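Long-range contacts in putative trimethylamine methyltransferase (Rhizobium meliloti, PDB 4YYC), which is probably a methyltransferase and belongs to the trimethylamine methyltransferase family: residues Arg147-Asn152 with Ser402-Phe407; Ser359-Lys364 with Gly394-Gly399. One frame throughout, in Å; residues are numbered along the deposited sequence.

Interaction 1: residues Arg147-Asn152 with Ser402-Phe407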
ATOM      1  N   ARG A 147      -2.529  24.747  -2.710  1.00 15.33           N
ATOM      2  CA  ARG A 147      -3.705  24.652  -3.538  1.00 16.37           C
ATOM      3  C   ARG A 147      -4.880  24.937  -2.659  1.00 16.26           C
ATOM      4  O   ARG A 147      -5.163  24.129  -1.759  1.00 15.64           O
ATOM      5  CB  ARG A 147      -3.823  23.259  -4.128  1.00 17.11           C
ATOM      6  CG  ARG A 147      -3.120  23.144  -5.404  1.00 18.64           C
ATOM      7  CD  ARG A 147      -3.924  23.644  -6.601  1.00 20.55           C
ATOM      8  NE  ARG A 147      -3.218  23.258  -7.773  1.00 21.87           N
ATOM      9  CZ  ARG A 147      -3.530  23.616  -8.991  1.00 22.09           C
ATOM     10  NH1 ARG A 147      -4.545  24.442  -9.243  1.00 22.53           N
ATOM     11  NH2 ARG A 147      -2.781  23.170  -9.965  1.00 22.94           N
ATOM     12  N   ASP A 148      -5.482  26.113  -2.844  1.00 16.47           N
ATOM     13  CA  ASP A 148      -6.475  26.589  -1.880  1.00 17.40           C
ATOM     14  C   ASP A 148      -7.838  25.927  -2.126  1.00 17.81           C
ATOM     15  O   ASP A 148      -7.996  25.157  -3.056  1.00 17.28           O
ATOM     16  CB  ASP A 148      -6.507  28.104  -1.774  1.00 17.99           C
ATOM     17  CG  ASP A 148      -7.099  28.810  -2.980  1.00 18.86           C
ATOM     18  OD1 ASP A 148      -7.819  28.188  -3.772  1.00 18.87           O
ATOM     19  OD2 ASP A 148      -6.790  30.042  -3.112  1.00 19.39           O
ATOM     20  N   LEU A 149      -8.805  26.253  -1.270  1.00 18.74           N
ATOM     21  CA  LEU A 149     -10.120  25.642  -1.356  1.00 20.46           C
ATOM     22  C   LEU A 149     -10.921  26.148  -2.546  1.00 20.86           C
ATOM     23  O   LEU A 149     -11.968  25.592  -2.859  1.00 20.95           O
ATOM     24  CB  LEU A 149     -10.864  25.812  -0.027  1.00 21.76           C
ATOM     25  CG  LEU A 149     -10.370  24.882   1.107  1.00 23.34           C
ATOM     26  CD1 LEU A 149     -10.968  25.252   2.427  1.00 25.08           C
ATOM     27  CD2 LEU A 149     -10.647  23.424   0.869  1.00 23.45           C
ATOM     28  N   ASP A 150     -10.436  27.200  -3.204  1.00 21.65           N
ATOM     29  CA  ASP A 150     -11.068  27.674  -4.453  1.00 23.64           C
ATOM     30  C   ASP A 150     -10.369  27.164  -5.708  1.00 24.38           C
ATOM     31  O   ASP A 150     -10.702  27.610  -6.820  1.00 26.46           O
ATOM     32  CB  ASP A 150     -11.124  29.202  -4.453  1.00 24.94           C
ATOM     33  CG  ASP A 150     -12.022  29.730  -3.375  1.00 26.69           C
ATOM     34  OD1 ASP A 150     -13.130  29.201  -3.200  1.00 28.26           O
ATOM     35  OD2 ASP A 150     -11.614  30.638  -2.663  1.00 30.06           O
ATOM     36  N   GLY A 151      -9.400  26.279  -5.534  1.00 24.00           N
ATOM     37  CA  GLY A 151      -8.645  25.663  -6.626  1.00 24.97           C
ATOM     38  C   GLY A 151      -7.434  26.444  -7.152  1.00 24.85           C
ATOM     39  O   GLY A 151      -6.842  26.062  -8.179  1.00 26.67           O
ATOM     40  N   ASN A 152      -7.035  27.503  -6.466  1.00 22.31           N
ATOM     41  CA  ASN A 152      -5.942  28.305  -6.953  1.00 22.17           C
ATOM     42  C   ASN A 152      -4.622  27.758  -6.425  1.00 20.09           C
ATOM     43  O   ASN A 152      -4.503  27.434  -5.220  1.00 19.36           O
ATOM     44  CB  ASN A 152      -6.052  29.731  -6.458  1.00 23.86           C
ATOM     45  CG  ASN A 152      -7.356  30.406  -6.844  1.00 26.71           C
ATOM     46  OD1 ASN A 152      -8.142  30.846  -5.978  1.00 30.88           O
ATOM     47  ND2 ASN A 152      -7.598  30.487  -8.111  1.00 26.99           N
ATOM     48  N   SER A 402       1.273  22.467  -0.490  1.00 13.01           N
ATOM     49  CA  SER A 402       0.402  21.988   0.607  1.00 13.34           C
ATOM     50  C   SER A 402      -1.010  22.125   0.109  1.00 13.39           C
ATOM     51  O   SER A 402      -1.451  23.235  -0.236  1.00 13.86           O
ATOM     52  CB  SER A 402       0.591  22.787   1.902  1.00 14.07           C
ATOM     53  OG  SER A 402       1.902  22.526   2.395  1.00 14.08           O
ATOM     54  N   SER A 403      -1.704  20.994  -0.053  1.00 13.30           N
ATOM     55  CA  SER A 403      -3.074  20.970  -0.617  1.00 13.71           C
ATOM     56  C   SER A 403      -4.119  20.702   0.439  1.00 13.72           C
ATOM     57  O   SER A 403      -4.025  19.723   1.150  1.00 13.29           O
ATOM     58  CB  SER A 403      -3.146  19.918  -1.696  1.00 13.86           C
ATOM     59  OG  SER A 403      -4.487  19.611  -2.040  1.00 14.49           O
ATOM     60  N   TYR A 404      -5.127  21.569   0.552  1.00 14.12           N
ATOM     61  CA  TYR A 404      -6.177  21.349   1.517  1.00 14.66           C
ATOM     62  C   TYR A 404      -6.913  20.036   1.187  1.00 14.17           C
ATOM     63  O   TYR A 404      -7.193  19.242   2.089  1.00 14.16           O
ATOM     64  CB  TYR A 404      -7.179  22.502   1.472  1.00 15.78           C
ATOM     65  CG  TYR A 404      -6.697  23.810   2.088  1.00 16.98           C
ATOM     66  CD1 TYR A 404      -5.936  24.704   1.395  1.00 17.71           C
ATOM     67  CD2 TYR A 404      -7.113  24.170   3.322  1.00 18.89           C
ATOM     68  CE1 TYR A 404      -5.533  25.913   1.939  1.00 18.50           C
ATOM     69  CE2 TYR A 404      -6.777  25.408   3.865  1.00 19.68           C
ATOM     70  CZ  TYR A 404      -5.941  26.251   3.172  1.00 19.01           C
ATOM     71  OH  TYR A 404      -5.558  27.473   3.733  1.00 19.25           O
ATOM     72  N   GLU A 405      -7.257  19.836  -0.068  1.00 14.14           N
ATOM     73  CA  GLU A 405      -8.032  18.657  -0.419  1.00 14.29           C
ATOM     74  C   GLU A 405      -7.199  17.395  -0.160  1.00 14.15           C
ATOM     75  O   GLU A 405      -7.704  16.391   0.389  1.00 14.24           O
ATOM     76  CB  GLU A 405      -8.518  18.703  -1.888  1.00 14.95           C
ATOM     77  CG  GLU A 405      -9.642  19.724  -2.062  1.00 16.22           C
ATOM     78  CD  GLU A 405      -9.989  19.997  -3.508  1.00 17.70           C
ATOM     79  OE1 GLU A 405      -9.380  19.400  -4.396  1.00 19.28           O
ATOM     80  OE2 GLU A 405     -10.882  20.862  -3.773  1.00 19.66           O
ATOM     81  N   LYS A 406      -5.947  17.433  -0.606  1.00 13.77           N
ATOM     82  CA  LYS A 406      -5.068  16.304  -0.384  1.00 13.93           C
ATOM     83  C   LYS A 406      -4.882  16.011   1.114  1.00 13.64           C
ATOM     84  O   LYS A 406      -4.868  14.854   1.526  1.00 13.33           O
ATOM     85  CB  LYS A 406      -3.743  16.553  -1.047  1.00 14.96           C
ATOM     86  CG  LYS A 406      -2.650  15.530  -0.811  1.00 15.95           C
ATOM     87  CD  LYS A 406      -2.912  14.278  -1.506  1.00 16.10           C
ATOM     88  CE  LYS A 406      -1.675  13.363  -1.831  1.00 15.83           C
ATOM     89  NZ  LYS A 406      -0.646  13.354  -0.716  1.00 16.06           N
ATOM     90  N   PHE A 407      -4.755  17.044   1.927  1.00 12.97           N
ATOM     91  CA  PHE A 407      -4.640  16.842   3.353  1.00 13.25           C
ATOM     92  C   PHE A 407      -5.818  16.035   3.893  1.00 13.43           C
ATOM     93  O   PHE A 407      -5.648  15.112   4.676  1.00 13.31           O
ATOM     94  CB  PHE A 407      -4.562  18.206   4.069  1.00 13.66           C
ATOM     95  CG  PHE A 407      -4.383  18.080   5.541  1.00 13.89           C
ATOM     96  CD1 PHE A 407      -5.488  17.858   6.395  1.00 14.60           C
ATOM     97  CD2 PHE A 407      -3.113  18.181   6.096  1.00 14.15           C
ATOM     98  CE1 PHE A 407      -5.304  17.727   7.765  1.00 15.08           C
ATOM     99  CE2 PHE A 407      -2.953  18.087   7.493  1.00 14.83           C
ATOM    100  CZ  PHE A 407      -4.031  17.836   8.299  1.00 14.84           C
TER
HETATM  101  O   HOH W   1      -7.117  22.033  -2.098  1.00 17.25           O
HETATM  102  O   HOH W   2      -9.748  23.380  -4.337  1.00 36.20           O
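Tyr404 opens its helix against the turn Asp148-Gly151. CB lies 3.6 Å from Leu149 CD2, and CG is 3.9 Å from Leu149 CG; the side chains cross at about a right angle, and leucine suits the place because its two methyl branches spread over the tyrosine, CD2 at CB and CD1 near ring atom CD2. The ring edge at CD1 comes to 3.3 Å from Arg147 O, which lies in the ring plane, while CE1 lies 4.0 Å from Asp148 CA. At the tip, OH hydrogen-bonds Asp160 and Asn163, so the one polar atom of this buried side chain is matched. A chi1 of -74° keeps CG beside the backbone N, so CD1 lies near Arg147 O, which Tyr404 N also weakly bonds. On the backbone, Arg147 N donates to Ser402 O at 3.1 Å in a parallel bridge. Asp148 shapes the turn: OD1 accepts from Asp150 N, an Asx turn, and from Asn152 N on the opposite face of the carboxylate, while OD2 pairs with Arg154. Ser403 suits the N-cap because its OG accepts from Lys406 N at 3.0 Å. The contact thus joins strands 145-147 and 401-403, with helix 158-170 packed against Tyr404 and helix 481-495 against Leu149.

Interaction 2: residues Ser359-Lys364 with Gly394-Gly399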
ATOM      1  N   SER A 359       2.786  10.471   3.078  1.00 12.66           N
ATOM      2  CA  SER A 359       1.863  10.415   1.929  1.00 12.56           C
ATOM      3  C   SER A 359       2.459  11.244   0.789  1.00 12.72           C
ATOM      4  O   SER A 359       2.023  12.385   0.497  1.00 12.60           O
ATOM      5  CB  SER A 359       0.467  10.889   2.357  1.00 12.87           C
ATOM      6  OG  SER A 359      -0.084  10.007   3.349  1.00 13.32           O
ATOM      7  N   LEU A 360       3.522  10.717   0.188  1.00 12.63           N
ATOM      8  CA  LEU A 360       4.319  11.478  -0.791  1.00 13.14           C
ATOM      9  C   LEU A 360       3.932  11.195  -2.215  1.00 13.24           C
ATOM     10  O   LEU A 360       3.602  10.041  -2.542  1.00 13.37           O
ATOM     11  CB  LEU A 360       5.817  11.068  -0.620  1.00 13.48           C
ATOM     12  CG  LEU A 360       6.447  11.284   0.766  1.00 13.84           C
ATOM     13  CD1 LEU A 360       7.895  10.848   0.776  1.00 14.55           C
ATOM     14  CD2 LEU A 360       6.266  12.715   1.252  1.00 13.84           C
ATOM     15  N   CYS A 361       4.022  12.190  -3.074  1.00 13.09           N
ATOM     16  CA  CYS A 361       3.703  12.066  -4.480  1.00 13.82           C
ATOM     17  C   CYS A 361       4.251  13.212  -5.311  1.00 13.53           C
ATOM     18  O   CYS A 361       4.669  14.276  -4.781  1.00 14.07           O
ATOM     19  CB  CYS A 361       2.191  11.983  -4.667  1.00 14.21           C
ATOM     20  SG  CYS A 361       1.305  13.511  -4.188  1.00 17.25           S
ATOM     21  N   GLY A 362       4.240  13.011  -6.617  1.00 13.16           N
ATOM     22  CA  GLY A 362       4.709  13.988  -7.575  1.00 13.44           C
ATOM     23  C   GLY A 362       3.609  14.572  -8.438  1.00 13.23           C
ATOM     24  O   GLY A 362       3.859  15.469  -9.247  1.00 14.58           O
ATOM     25  N   SER A 363       2.395  14.060  -8.329  1.00 13.11           N
ATOM     26  CA  SER A 363       1.304  14.603  -9.106  1.00 12.84           C
ATOM     27  C   SER A 363       0.975  16.036  -8.798  1.00 12.93           C
ATOM     28  O   SER A 363       1.236  16.523  -7.717  1.00 12.85           O
ATOM     29  CB  SER A 363       0.038  13.773  -8.836  1.00 12.67           C
ATOM     30  OG  SER A 363      -0.941  14.054  -9.799  1.00 12.64           O
ATOM     31  N   LYS A 364       0.407  16.745  -9.779  1.00 12.94           N
ATOM     32  CA  LYS A 364       0.005  18.135  -9.606  1.00 13.36           C
ATOM     33  C   LYS A 364      -1.393  18.296  -9.020  1.00 13.66           C
ATOM     34  O   LYS A 364      -1.789  19.399  -8.643  1.00 15.12           O
ATOM     35  CB  LYS A 364       0.123  18.891 -10.938  1.00 13.50           C
ATOM     36  CG  LYS A 364       1.524  19.448 -11.216  1.00 14.01           C
ATOM     37  CD  LYS A 364       2.683  18.498 -11.187  1.00 14.36           C
ATOM     38  CE  LYS A 364       2.614  17.467 -12.267  1.00 14.60           C
ATOM     39  NZ  LYS A 364       3.764  16.534 -12.173  1.00 15.11           N
ATOM     40  N   GLY A 394      -1.082  16.011   3.207  1.00 12.51           N
ATOM     41  CA  GLY A 394      -1.071  17.329   2.585  1.00 12.90           C
ATOM     42  C   GLY A 394      -0.087  17.596   1.459  1.00 12.81           C
ATOM     43  O   GLY A 394      -0.255  18.600   0.733  1.00 13.55           O
ATOM     44  N   TRP A 395       0.959  16.777   1.321  1.00 12.71           N
ATOM     45  CA  TRP A 395       1.970  16.979   0.276  1.00 13.24           C
ATOM     46  C   TRP A 395       1.434  16.712  -1.122  1.00 13.30           C
ATOM     47  O   TRP A 395       0.851  15.643  -1.393  1.00 13.20           O
ATOM     48  CB  TRP A 395       3.115  16.018   0.568  1.00 13.54           C
ATOM     49  CG  TRP A 395       4.212  15.830  -0.401  1.00 13.46           C
ATOM     50  CD1 TRP A 395       4.148  15.311  -1.670  1.00 13.59           C
ATOM     51  CD2 TRP A 395       5.607  16.051  -0.147  1.00 13.62           C
ATOM     52  NE1 TRP A 395       5.426  15.153  -2.190  1.00 13.50           N
ATOM     53  CE2 TRP A 395       6.328  15.611  -1.282  1.00 13.54           C
ATOM     54  CE3 TRP A 395       6.327  16.600   0.931  1.00 14.23           C
ATOM     55  CZ2 TRP A 395       7.703  15.708  -1.357  1.00 13.77           C
ATOM     56  CZ3 TRP A 395       7.670  16.670   0.836  1.00 14.45           C
ATOM     57  CH2 TRP A 395       8.341  16.254  -0.299  1.00 14.53           C
ATOM     58  N   LEU A 396       1.734  17.624  -2.035  1.00 13.41           N
ATOM     59  CA  LEU A 396       1.437  17.445  -3.426  1.00 13.61           C
ATOM     60  C   LEU A 396       2.594  18.051  -4.221  1.00 13.76           C
ATOM     61  O   LEU A 396       3.398  18.854  -3.710  1.00 13.34           O
ATOM     62  CB  LEU A 396       0.077  18.164  -3.721  1.00 14.32           C
ATOM     63  CG  LEU A 396      -0.676  17.803  -4.975  1.00 14.93           C
ATOM     64  CD1 LEU A 396      -1.034  16.325  -5.032  1.00 15.43           C
ATOM     65  CD2 LEU A 396      -1.953  18.625  -5.022  1.00 14.95           C
ATOM     66  N   GLU A 397       2.691  17.677  -5.487  1.00 14.04           N
ATOM     67  CA  GLU A 397       3.559  18.306  -6.439  1.00 14.73           C
ATOM     68  C   GLU A 397       5.005  18.234  -5.962  1.00 14.59           C
ATOM     69  O   GLU A 397       5.755  19.202  -6.009  1.00 14.96           O
ATOM     70  CB  GLU A 397       3.089  19.756  -6.749  1.00 15.45           C
ATOM     71  CG  GLU A 397       3.617  20.260  -8.060  1.00 16.45           C
ATOM     72  CD  GLU A 397       3.337  21.725  -8.257  1.00 16.85           C
ATOM     73  OE1 GLU A 397       2.137  22.130  -8.312  1.00 17.95           O
ATOM     74  OE2 GLU A 397       4.301  22.504  -8.306  1.00 18.18           O
ATOM     75  N   GLY A 398       5.415  17.069  -5.472  1.00 13.91           N
ATOM     76  CA  GLY A 398       6.790  16.852  -5.157  1.00 14.41           C
ATOM     77  C   GLY A 398       7.307  17.684  -4.013  1.00 14.76           C
ATOM     78  O   GLY A 398       8.542  17.861  -3.866  1.00 16.10           O
ATOM     79  N   GLY A 399       6.410  18.178  -3.166  1.00 14.22           N
ATOM     80  CA  GLY A 399       6.816  18.972  -2.022  1.00 14.50           C
ATOM     81  C   GLY A 399       6.672  20.457  -2.216  1.00 14.28           C
ATOM     82  O   GLY A 399       6.956  21.209  -1.300  1.00 15.02           O
TER
HETATM   83  O   HOH W   3       1.344  14.186   2.612  1.00 16.66           O
HETATM   84  O   HOH W   4      -0.569  21.885  -8.389  1.00 18.92           O
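Trp395 and Cys361 meet where the first strand of a beta hairpin, 395-396 paired antiparallel with 401-403, runs beside the loop 359-364. Here packing is tight. Leu360 CD2 sits over the indole face, 3.8 Å from the centroid of the six-membered ring, a CH-pi contact suited to a flat aromatic. A chi1 of 171°, which turns CG away from the backbone N, lets the indole bring NE1 to Cys361 O at 2.8 Å, in the ring plane. A leucine in place of Trp395 would probably leave Cys361 O with one bond fewer and Leu360 without the flat face it packs on. That indole also lies about 5 Å from an unidentified bound ligand. Cys361, small and weakly polar, fits its SG 3.8 Å from Leu396 CD1. The far end is more polar: Glu397 N donates to Ser363 O at 2.9 Å, and Lys364 CD touches Glu397 CG, but the charged ends part, the lysine to Gly362 O and to Asn468 O and Asp466 of the second subunit, the glutamate to Arg153. The more open side is at partly exposed Gly398 and Gly399, where the turn at Glu397 (phi 58°, psi 44°) presents Gly398 N to an in-plane lone pair of Cys361 O, 3.0 Å away.

Both contacts are buried and share one four-stranded sheet, in which strands 395-396 and 401-403 are antiparallel neighbours; interaction 2 is nested in the chain loop that interaction 1 closes. Ser403 N bonds Gly394 O at 2.9 Å, and Lys406 NZ, on the helix of interaction 1, reaches Trp395 O at 2.8 Å, joining the two directly. Interaction 2 lies deeper, its centre about 14 Å from the chain's centre against about 20 Å, and combines a sulfur and backbone carbonyls with an indole that lies close to the bound ligand. Interaction 1, farther out, relies on a parallel strand bridge and a polar turn; both use bridging waters. Each also reaches Phe470 of the second subunit, through Arg147 and Glu397 respectively.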